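Local coordinates for putative glutathione-regulated potassium-efflux system protein KefB (Vibrio parahaemolyticus RIMD 2210633, PDB 3C85) that probably works as a potassium-efflux antiporter of the CPA2 family, this piece being its nucleotide-binding TrkA-N (RCK) domain, which binds AMP, at residues L34-L45 with R99-L110; H116-Q127 with Q144-V153. All blocks are in the same frame, centred on the assembly; numbering follows the deposited sequence. Where two conformers were deposited one is given.

In the fold
Both contacts belong to the Rossmann-type TrkA-N domain and follow one another along the chain: strand 108-111 of contact 1 leads into helix 116-128 of contact 2. Contact 1 joins neighbouring parallel strands at the middle of the sheet, and its chemistry is mainly backbone hydrogen bonding between buried aliphatic residues, giving way to exposed loops at its other end. Contact 2 pairs two helices lying against the sheet; it buries less surface and is carried by a histidine, glutamines, a serine and a water, with leucines on the inner side. The two meet where L45 CD1 packs on A122 CB (3.8 Å).

Contact 1. Residues L34-L45 with R99-L110; sequences LINPGHAQVLIL and RILDTGHVKLVL
At the centre of the Rossmann-type parallel sheet, strand 42-45 runs beside strand 108-110, in the order 3-2-1-4-5-6 that marks this fold. L43 spans two positions of its neighbour: its N donates to L108 O (2.9 Å) and its O accepts from L110 N, after which L45 N binds L110 O. Just before the strands, Q41 O takes two donors, K107 N at 2.8 Å and the longer L108 N at 3.2 Å. V42 CG1, placed anti to its backbone N (chi1 -178°), reaches L110 CG on the face covered by helix 49-62, where I44 and L110 lie side by side. On the other face L43 CB touches both V106 and V109, while L45 crosses V109, CD1 meeting CG1 at 3.9 Å; W97 packs on L43 and L45 here.

Ahead of the strands the loops pair again, one residue out of step. I35 N donates almost straight to R99 O (2.7 Å), approaching from above the carbonyl plane. I35 CD1 sits over the centre of one face of the R99 guanidinium, 3.7 Å above it, and R99 NE bonds to Q33 O. A type II' turn from P37 to A40 lies between the two ladders, and the Asx turn of N36 overlaps its start, OD1 accepting from G38 N. A water bridges the loops, donating to G38 O and to A40 O (2.7 Å) and weakly accepting from H105 N. K107 runs alongside Q41, its NZ bonded to Q178 O of the second subunit.

Aliphatic packing is thus concentrated at the strand end, where L45 lies near A91, which binds AMP in a structure of this protein; the 34-41 end relies more on backbone bonds and a water.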
# COMPACT_ATOMS: atom_id res chain seq x y z
N LEU A 34 -32.34 2.50 -11.98
CA LEU A 34 -31.99 3.09 -10.71
C LEU A 34 -31.04 2.14 -9.99
O LEU A 34 -31.08 0.93 -10.22
CB LEU A 34 -33.24 3.40 -9.89
CG LEU A 34 -34.08 4.54 -10.46
CD1 LEU A 34 -35.33 4.78 -9.62
CD2 LEU A 34 -33.24 5.83 -10.59
N ILE A 35 -30.16 2.71 -9.16
CA ILE A 35 -29.23 1.93 -8.35
C ILE A 35 -29.61 2.06 -6.90
O ILE A 35 -29.52 3.14 -6.31
CB ILE A 35 -27.77 2.37 -8.56
CG1 ILE A 35 -27.35 2.11 -10.00
CG2 ILE A 35 -26.83 1.63 -7.55
CD1 ILE A 35 -26.09 2.88 -10.44
N ASN A 36 -30.03 0.93 -6.34
CA ASN A 36 -30.31 0.79 -4.94
C ASN A 36 -29.12 0.12 -4.22
O ASN A 36 -28.86 -1.06 -4.45
CB ASN A 36 -31.60 -0.02 -4.80
CG ASN A 36 -32.06 -0.17 -3.36
OD1 ASN A 36 -31.39 0.25 -2.42
ND2 ASN A 36 -33.22 -0.75 -3.18
N PRO A 37 -28.38 0.88 -3.37
CA PRO A 37 -27.16 0.34 -2.76
C PRO A 37 -27.52 -0.57 -1.59
O PRO A 37 -26.64 -1.14 -0.98
CB PRO A 37 -26.43 1.58 -2.26
CG PRO A 37 -27.55 2.58 -2.00
CD PRO A 37 -28.66 2.27 -2.94
N GLY A 38 -28.81 -0.67 -1.28
CA GLY A 38 -29.30 -1.67 -0.38
C GLY A 38 -28.74 -1.43 1.00
O GLY A 38 -28.80 -0.30 1.48
N HIS A 39 -28.18 -2.47 1.62
CA HIS A 39 -27.59 -2.34 2.97
C HIS A 39 -26.13 -1.87 3.04
O HIS A 39 -25.57 -1.77 4.16
CB HIS A 39 -27.69 -3.65 3.73
CG HIS A 39 -29.09 -4.17 3.88
ND1 HIS A 39 -29.95 -3.69 4.83
CD2 HIS A 39 -29.75 -5.15 3.22
CE1 HIS A 39 -31.10 -4.34 4.74
NE2 HIS A 39 -31.00 -5.23 3.77
N ALA A 40 -25.53 -1.55 1.89
CA ALA A 40 -24.10 -1.18 1.84
C ALA A 40 -23.82 0.03 2.72
O ALA A 40 -24.54 1.03 2.67
CB ALA A 40 -23.66 -0.89 0.38
N GLN A 41 -22.78 -0.07 3.55
CA GLN A 41 -22.38 0.99 4.44
C GLN A 41 -21.12 1.69 3.91
O GLN A 41 -20.79 2.80 4.35
CB GLN A 41 -22.11 0.43 5.81
CG GLN A 41 -23.37 -0.10 6.52
CD GLN A 41 -23.06 -0.65 7.88
OE1 GLN A 41 -22.95 -1.87 8.07
NE2 GLN A 41 -22.96 0.22 8.83
N VAL A 42 -20.43 1.04 2.96
CA VAL A 42 -19.20 1.59 2.35
C VAL A 42 -19.42 1.58 0.85
O VAL A 42 -19.86 0.57 0.32
CB VAL A 42 -17.92 0.75 2.70
CG1 VAL A 42 -16.66 1.38 2.10
CG2 VAL A 42 -17.74 0.63 4.23
N LEU A 43 -19.17 2.70 0.18
CA LEU A 43 -19.14 2.75 -1.27
C LEU A 43 -17.67 2.82 -1.67
O LEU A 43 -16.95 3.70 -1.17
CB LEU A 43 -19.86 3.99 -1.75
CG LEU A 43 -20.40 4.17 -3.14
CD1 LEU A 43 -21.25 2.98 -3.63
CD2 LEU A 43 -21.29 5.42 -3.03
N ILE A 44 -17.20 1.90 -2.50
CA ILE A 44 -15.77 1.94 -2.93
C ILE A 44 -15.73 2.34 -4.40
O ILE A 44 -16.17 1.62 -5.26
CB ILE A 44 -15.05 0.61 -2.69
CG1 ILE A 44 -15.18 0.22 -1.19
CG2 ILE A 44 -13.57 0.70 -3.14
CD1 ILE A 44 -14.56 -1.11 -0.87
N LEU A 45 -15.26 3.52 -4.69
CA LEU A 45 -15.30 3.98 -6.07
C LEU A 45 -13.98 3.60 -6.74
O LEU A 45 -12.94 4.24 -6.49
CB LEU A 45 -15.50 5.49 -6.08
CG LEU A 45 -16.79 6.00 -5.39
CD1 LEU A 45 -16.84 7.53 -5.46
CD2 LEU A 45 -18.00 5.40 -6.10
N ARG A 99 -28.72 8.17 -10.86
CA ARG A 99 -29.34 6.86 -10.76
C ARG A 99 -29.43 6.36 -9.33
O ARG A 99 -30.20 5.45 -9.05
CB ARG A 99 -28.60 5.85 -11.63
CG ARG A 99 -28.68 6.11 -13.15
CD ARG A 99 -27.64 5.29 -13.89
NE ARG A 99 -27.90 3.85 -13.78
CZ ARG A 99 -27.01 2.88 -14.03
NH1 ARG A 99 -25.78 3.20 -14.41
NH2 ARG A 99 -27.35 1.60 -13.90
N ILE A 100 -28.66 6.94 -8.42
CA ILE A 100 -28.48 6.37 -7.07
C ILE A 100 -29.52 6.85 -6.06
O ILE A 100 -29.67 8.05 -5.82
CB ILE A 100 -27.03 6.54 -6.54
CG1 ILE A 100 -26.05 5.78 -7.45
CG2 ILE A 100 -26.91 6.04 -5.11
CD1 ILE A 100 -24.59 5.96 -7.11
N LEU A 101 -30.18 5.90 -5.44
CA LEU A 101 -31.20 6.16 -4.44
C LEU A 101 -30.69 6.87 -3.21
O LEU A 101 -29.77 6.41 -2.58
CB LEU A 101 -31.85 4.86 -4.02
CG LEU A 101 -32.65 4.06 -5.04
CD1 LEU A 101 -31.94 3.96 -6.35
CD2 LEU A 101 -33.14 2.74 -4.58
N ASP A 102 -31.33 7.96 -2.85
CA ASP A 102 -30.98 8.71 -1.66
C ASP A 102 -31.17 7.96 -0.38
O ASP A 102 -30.60 8.30 0.61
CB ASP A 102 -31.69 10.07 -1.61
CG ASP A 102 -31.14 11.05 -2.61
OD1 ASP A 102 -30.06 10.80 -3.19
OD2 ASP A 102 -31.78 12.09 -2.80
N THR A 103 -31.97 6.92 -0.41
CA THR A 103 -32.14 6.05 0.73
C THR A 103 -30.94 5.15 0.76
O THR A 103 -30.54 4.64 -0.25
CB THR A 103 -33.44 5.20 0.63
OG1 THR A 103 -33.38 4.36 -0.52
CG2 THR A 103 -34.65 6.08 0.52
N GLY A 104 -30.35 4.99 1.93
CA GLY A 104 -29.06 4.33 2.05
C GLY A 104 -28.35 4.51 3.39
O GLY A 104 -28.28 5.55 4.01
N HIS A 105 -27.76 3.43 3.80
CA HIS A 105 -26.97 3.46 4.95
C HIS A 105 -25.50 3.82 4.70
O HIS A 105 -24.71 3.47 5.51
CB HIS A 105 -27.08 2.07 5.53
CG HIS A 105 -28.44 1.51 5.45
ND1 HIS A 105 -29.08 0.98 6.54
CD2 HIS A 105 -29.30 1.39 4.42
CE1 HIS A 105 -30.27 0.55 6.18
NE2 HIS A 105 -30.43 0.79 4.90
N VAL A 106 -25.14 4.52 3.61
CA VAL A 106 -23.68 4.68 3.30
C VAL A 106 -23.03 5.67 4.26
O VAL A 106 -23.42 6.85 4.26
CB VAL A 106 -23.43 5.14 1.82
CG1 VAL A 106 -21.93 5.48 1.56
CG2 VAL A 106 -23.84 4.08 0.86
N LYS A 107 -22.05 5.21 5.05
CA LYS A 107 -21.39 6.00 6.12
C LYS A 107 -19.97 6.36 5.75
O LYS A 107 -19.36 7.24 6.37
CB LYS A 107 -21.30 5.21 7.44
CG LYS A 107 -22.61 4.94 8.09
CD LYS A 107 -22.42 4.17 9.37
CE LYS A 107 -23.79 3.91 9.99
NZ LYS A 107 -23.65 3.14 11.27
N LEU A 108 -19.45 5.65 4.75
CA LEU A 108 -18.09 5.82 4.29
C LEU A 108 -17.95 5.62 2.79
O LEU A 108 -18.47 4.65 2.21
CB LEU A 108 -17.16 4.87 5.06
CG LEU A 108 -15.68 4.90 4.63
CD1 LEU A 108 -15.01 6.28 4.93
CD2 LEU A 108 -14.91 3.70 5.25
N VAL A 109 -17.31 6.58 2.14
CA VAL A 109 -16.97 6.45 0.74
C VAL A 109 -15.43 6.40 0.63
O VAL A 109 -14.74 7.26 1.21
CB VAL A 109 -17.52 7.60 -0.13
CG1 VAL A 109 -17.06 7.39 -1.59
CG2 VAL A 109 -19.05 7.69 -0.03
N LEU A 110 -14.90 5.39 -0.09
CA LEU A 110 -13.46 5.30 -0.40
C LEU A 110 -13.20 5.73 -1.84
O LEU A 110 -13.77 5.18 -2.76
CB LEU A 110 -12.91 3.89 -0.18
CG LEU A 110 -13.07 3.36 1.25
CD1 LEU A 110 -12.36 1.99 1.37
CD2 LEU A 110 -12.50 4.32 2.29
O HOH W 1 -26.78 1.65 1.38

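Contact 2. Residues H116-Q127 with Q144-V153; sequences HQGNQTALEQLQ and QLEGLLESGV
The H116 ring lies flat against the Q144 side chain, with Q144 CG over the ring centre in a CH-pi contact (3.8 Å to the centroid) and the amide stacked at 25° to the ring plane. L148 CD1 meets the ring at its edge, 3.8 Å from H116 CE1. With chi1 at 168°, H116 CG stands anti to its backbone N, carrying the ring toward helix 142-151. A water in the ring plane joins H116 NE2 (2.9 Å), Q120 NE2 and Q144 O.

One turn on, Q120 bends at chi2 and brings its amide across L148 CD2; besides the water, its NE2 makes a weak bond to G147 O, and its OE1 lies 3.2 Å from S151 OG. Deeper, L123 CD2 presses on S151 CB at a tight 3.5 Å and on V153 CG1 at 3.9 Å.

Further out, E140 N holds Q144 OE1, and with it the amide stacked at the CB and CG end of the ring; a Schellman motif at G152 ends the helix, and V153 packs on L111. The helix axes are 10.9 Å apart and nearly parallel. Polar links across this gap centre on Q120 and the shared water, while L123, S151 CB and V153 make apolar contact on the inner side.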
# COMPACT_ATOMS: atom_id res chain seq x y z
N HIS A 116 -6.12 10.38 -10.70
CA HIS A 116 -6.30 11.27 -9.54
C HIS A 116 -7.45 12.25 -9.71
O HIS A 116 -8.22 12.48 -8.77
CB HIS A 116 -5.03 12.04 -9.21
CG HIS A 116 -5.26 13.15 -8.23
ND1 HIS A 116 -5.68 12.92 -6.93
CD2 HIS A 116 -5.20 14.50 -8.37
CE1 HIS A 116 -5.83 14.07 -6.31
NE2 HIS A 116 -5.55 15.05 -7.15
N GLN A 117 -7.55 12.88 -10.89
CA GLN A 117 -8.64 13.84 -11.14
C GLN A 117 -10.02 13.17 -11.06
O GLN A 117 -11.03 13.83 -10.72
CB GLN A 117 -8.50 14.51 -12.51
CG GLN A 117 -9.68 15.47 -12.86
CD GLN A 117 -9.89 16.60 -11.83
OE1 GLN A 117 -11.01 16.81 -11.31
NE2 GLN A 117 -8.81 17.31 -11.51
N GLY A 118 -10.05 11.88 -11.36
CA GLY A 118 -11.30 11.10 -11.17
C GLY A 118 -11.79 11.10 -9.73
O GLY A 118 -13.00 11.21 -9.47
N ASN A 119 -10.87 10.93 -8.78
CA ASN A 119 -11.22 10.99 -7.36
C ASN A 119 -11.75 12.37 -6.98
O ASN A 119 -12.71 12.48 -6.23
CB ASN A 119 -9.99 10.63 -6.50
CG ASN A 119 -9.67 9.15 -6.60
OD1 ASN A 119 -10.52 8.33 -6.38
ND2 ASN A 119 -8.42 8.82 -6.95
N GLN A 120 -11.13 13.41 -7.55
CA GLN A 120 -11.55 14.80 -7.32
C GLN A 120 -12.95 15.04 -7.87
O GLN A 120 -13.81 15.61 -7.19
CB GLN A 120 -10.51 15.80 -7.88
CG GLN A 120 -9.30 16.15 -6.94
CD GLN A 120 -9.65 17.12 -5.77
OE1 GLN A 120 -10.82 17.43 -5.55
NE2 GLN A 120 -8.61 17.57 -5.00
N THR A 121 -13.20 14.57 -9.10
CA THR A 121 -14.54 14.72 -9.73
C THR A 121 -15.62 13.90 -8.99
O THR A 121 -16.72 14.40 -8.76
CB THR A 121 -14.46 14.38 -11.23
OG1 THR A 121 -13.47 15.24 -11.81
CG2 THR A 121 -15.81 14.61 -11.96
N ALA A 122 -15.28 12.68 -8.57
CA ALA A 122 -16.19 11.87 -7.77
C ALA A 122 -16.56 12.56 -6.48
O ALA A 122 -17.72 12.54 -6.11
CB ALA A 122 -15.60 10.52 -7.46
N LEU A 123 -15.59 13.15 -5.79
CA LEU A 123 -15.84 13.91 -4.57
C LEU A 123 -16.84 15.06 -4.80
O LEU A 123 -17.76 15.26 -4.00
CB LEU A 123 -14.53 14.42 -3.99
CG LEU A 123 -14.53 15.44 -2.84
CD1 LEU A 123 -15.04 14.83 -1.55
CD2 LEU A 123 -13.13 15.99 -2.66
N GLU A 124 -16.64 15.82 -5.88
CA GLU A 124 -17.58 16.88 -6.26
C GLU A 124 -19.01 16.36 -6.48
O GLU A 124 -19.99 17.02 -6.09
CB GLU A 124 -17.10 17.58 -7.55
CG GLU A 124 -15.81 18.39 -7.35
CD GLU A 124 -15.28 19.05 -8.64
OE1 GLU A 124 -15.91 18.84 -9.71
OE2 GLU A 124 -14.25 19.79 -8.58
N GLN A 125 -19.14 15.19 -7.09
CA GLN A 125 -20.46 14.65 -7.37
C GLN A 125 -21.16 14.31 -6.06
O GLN A 125 -22.34 14.59 -5.88
CB GLN A 125 -20.38 13.42 -8.29
CG GLN A 125 -20.02 13.74 -9.72
CD GLN A 125 -20.93 14.79 -10.33
OE1 GLN A 125 -22.15 14.69 -10.25
NE2 GLN A 125 -20.34 15.79 -10.97
N LEU A 126 -20.40 13.73 -5.14
CA LEU A 126 -20.90 13.33 -3.83
C LEU A 126 -21.30 14.55 -3.00
O LEU A 126 -22.26 14.49 -2.23
CB LEU A 126 -19.80 12.56 -3.12
CG LEU A 126 -20.00 11.72 -1.87
CD1 LEU A 126 -21.10 10.68 -2.05
CD2 LEU A 126 -18.68 11.04 -1.56
N GLN A 127 -20.55 15.64 -3.15
CA GLN A 127 -20.84 16.90 -2.46
C GLN A 127 -22.08 17.60 -2.98
O GLN A 127 -22.85 18.21 -2.22
CB GLN A 127 -19.65 17.83 -2.54
CG GLN A 127 -18.54 17.35 -1.66
CD GLN A 127 -17.25 18.07 -1.91
OE1 GLN A 127 -16.39 18.09 -1.05
NE2 GLN A 127 -17.09 18.65 -3.11
N GLN A 144 -1.38 16.13 -3.89
CA GLN A 144 -2.67 15.51 -4.19
C GLN A 144 -3.45 15.24 -2.89
O GLN A 144 -4.66 15.48 -2.82
CB GLN A 144 -2.44 14.23 -4.96
CG GLN A 144 -1.91 14.41 -6.42
CD GLN A 144 -1.57 13.06 -7.06
OE1 GLN A 144 -1.30 12.09 -6.37
NE2 GLN A 144 -1.62 13.00 -8.39
N LEU A 145 -2.76 14.76 -1.87
CA LEU A 145 -3.44 14.39 -0.62
C LEU A 145 -3.94 15.64 0.09
O LEU A 145 -5.09 15.67 0.55
CB LEU A 145 -2.50 13.60 0.29
CG LEU A 145 -2.18 12.13 -0.10
CD1 LEU A 145 -1.46 11.48 1.09
CD2 LEU A 145 -3.42 11.36 -0.43
N GLU A 146 -3.07 16.65 0.18
CA GLU A 146 -3.44 17.95 0.75
C GLU A 146 -4.61 18.56 -0.01
O GLU A 146 -5.56 19.05 0.59
CB GLU A 146 -2.25 18.91 0.76
CG GLU A 146 -2.52 20.18 1.54
CD GLU A 146 -1.30 21.02 1.64
OE1 GLU A 146 -1.05 21.79 0.68
OE2 GLU A 146 -0.59 20.93 2.68
N GLY A 147 -4.56 18.50 -1.34
CA GLY A 147 -5.68 19.00 -2.14
C GLY A 147 -7.00 18.29 -1.88
O GLY A 147 -8.05 18.94 -1.87
N LEU A 148 -6.96 16.98 -1.70
CA LEU A 148 -8.17 16.23 -1.33
C LEU A 148 -8.71 16.65 0.02
O LEU A 148 -9.93 16.80 0.17
CB LEU A 148 -7.94 14.71 -1.39
CG LEU A 148 -7.87 14.12 -2.80
CD1 LEU A 148 -7.06 12.80 -2.89
CD2 LEU A 148 -9.23 13.97 -3.45
N LEU A 149 -7.82 16.80 1.01
CA LEU A 149 -8.23 17.36 2.31
C LEU A 149 -8.85 18.75 2.17
O LEU A 149 -9.94 19.05 2.75
CB LEU A 149 -7.06 17.35 3.30
CG LEU A 149 -6.58 15.96 3.70
CD1 LEU A 149 -5.39 16.08 4.58
CD2 LEU A 149 -7.67 15.23 4.42
N GLU A 150 -8.19 19.60 1.41
CA GLU A 150 -8.74 20.94 1.20
C GLU A 150 -10.14 20.86 0.55
O GLU A 150 -11.01 21.69 0.84
CB GLU A 150 -7.80 21.75 0.29
CG GLU A 150 -6.53 22.25 0.90
CD GLU A 150 -5.70 22.95 -0.16
OE1 GLU A 150 -5.84 22.57 -1.35
OE2 GLU A 150 -4.94 23.87 0.15
N SER A 151 -10.36 19.88 -0.33
CA SER A 151 -11.62 19.79 -1.07
C SER A 151 -12.71 19.16 -0.23
O SER A 151 -13.86 19.18 -0.62
CB SER A 151 -11.44 19.00 -2.38
OG SER A 151 -10.60 19.72 -3.27
N GLY A 152 -12.36 18.62 0.92
CA GLY A 152 -13.37 18.09 1.83
C GLY A 152 -13.33 16.63 2.23
O GLY A 152 -14.29 16.18 2.84
N VAL A 153 -12.27 15.87 1.90
CA VAL A 153 -12.25 14.47 2.38
C VAL A 153 -11.85 14.48 3.85
O VAL A 153 -11.19 15.43 4.30
CB VAL A 153 -11.33 13.49 1.55
CG1 VAL A 153 -11.61 13.56 0.01
CG2 VAL A 153 -9.88 13.68 1.87
O HOH W 2 -5.92 16.95 -4.97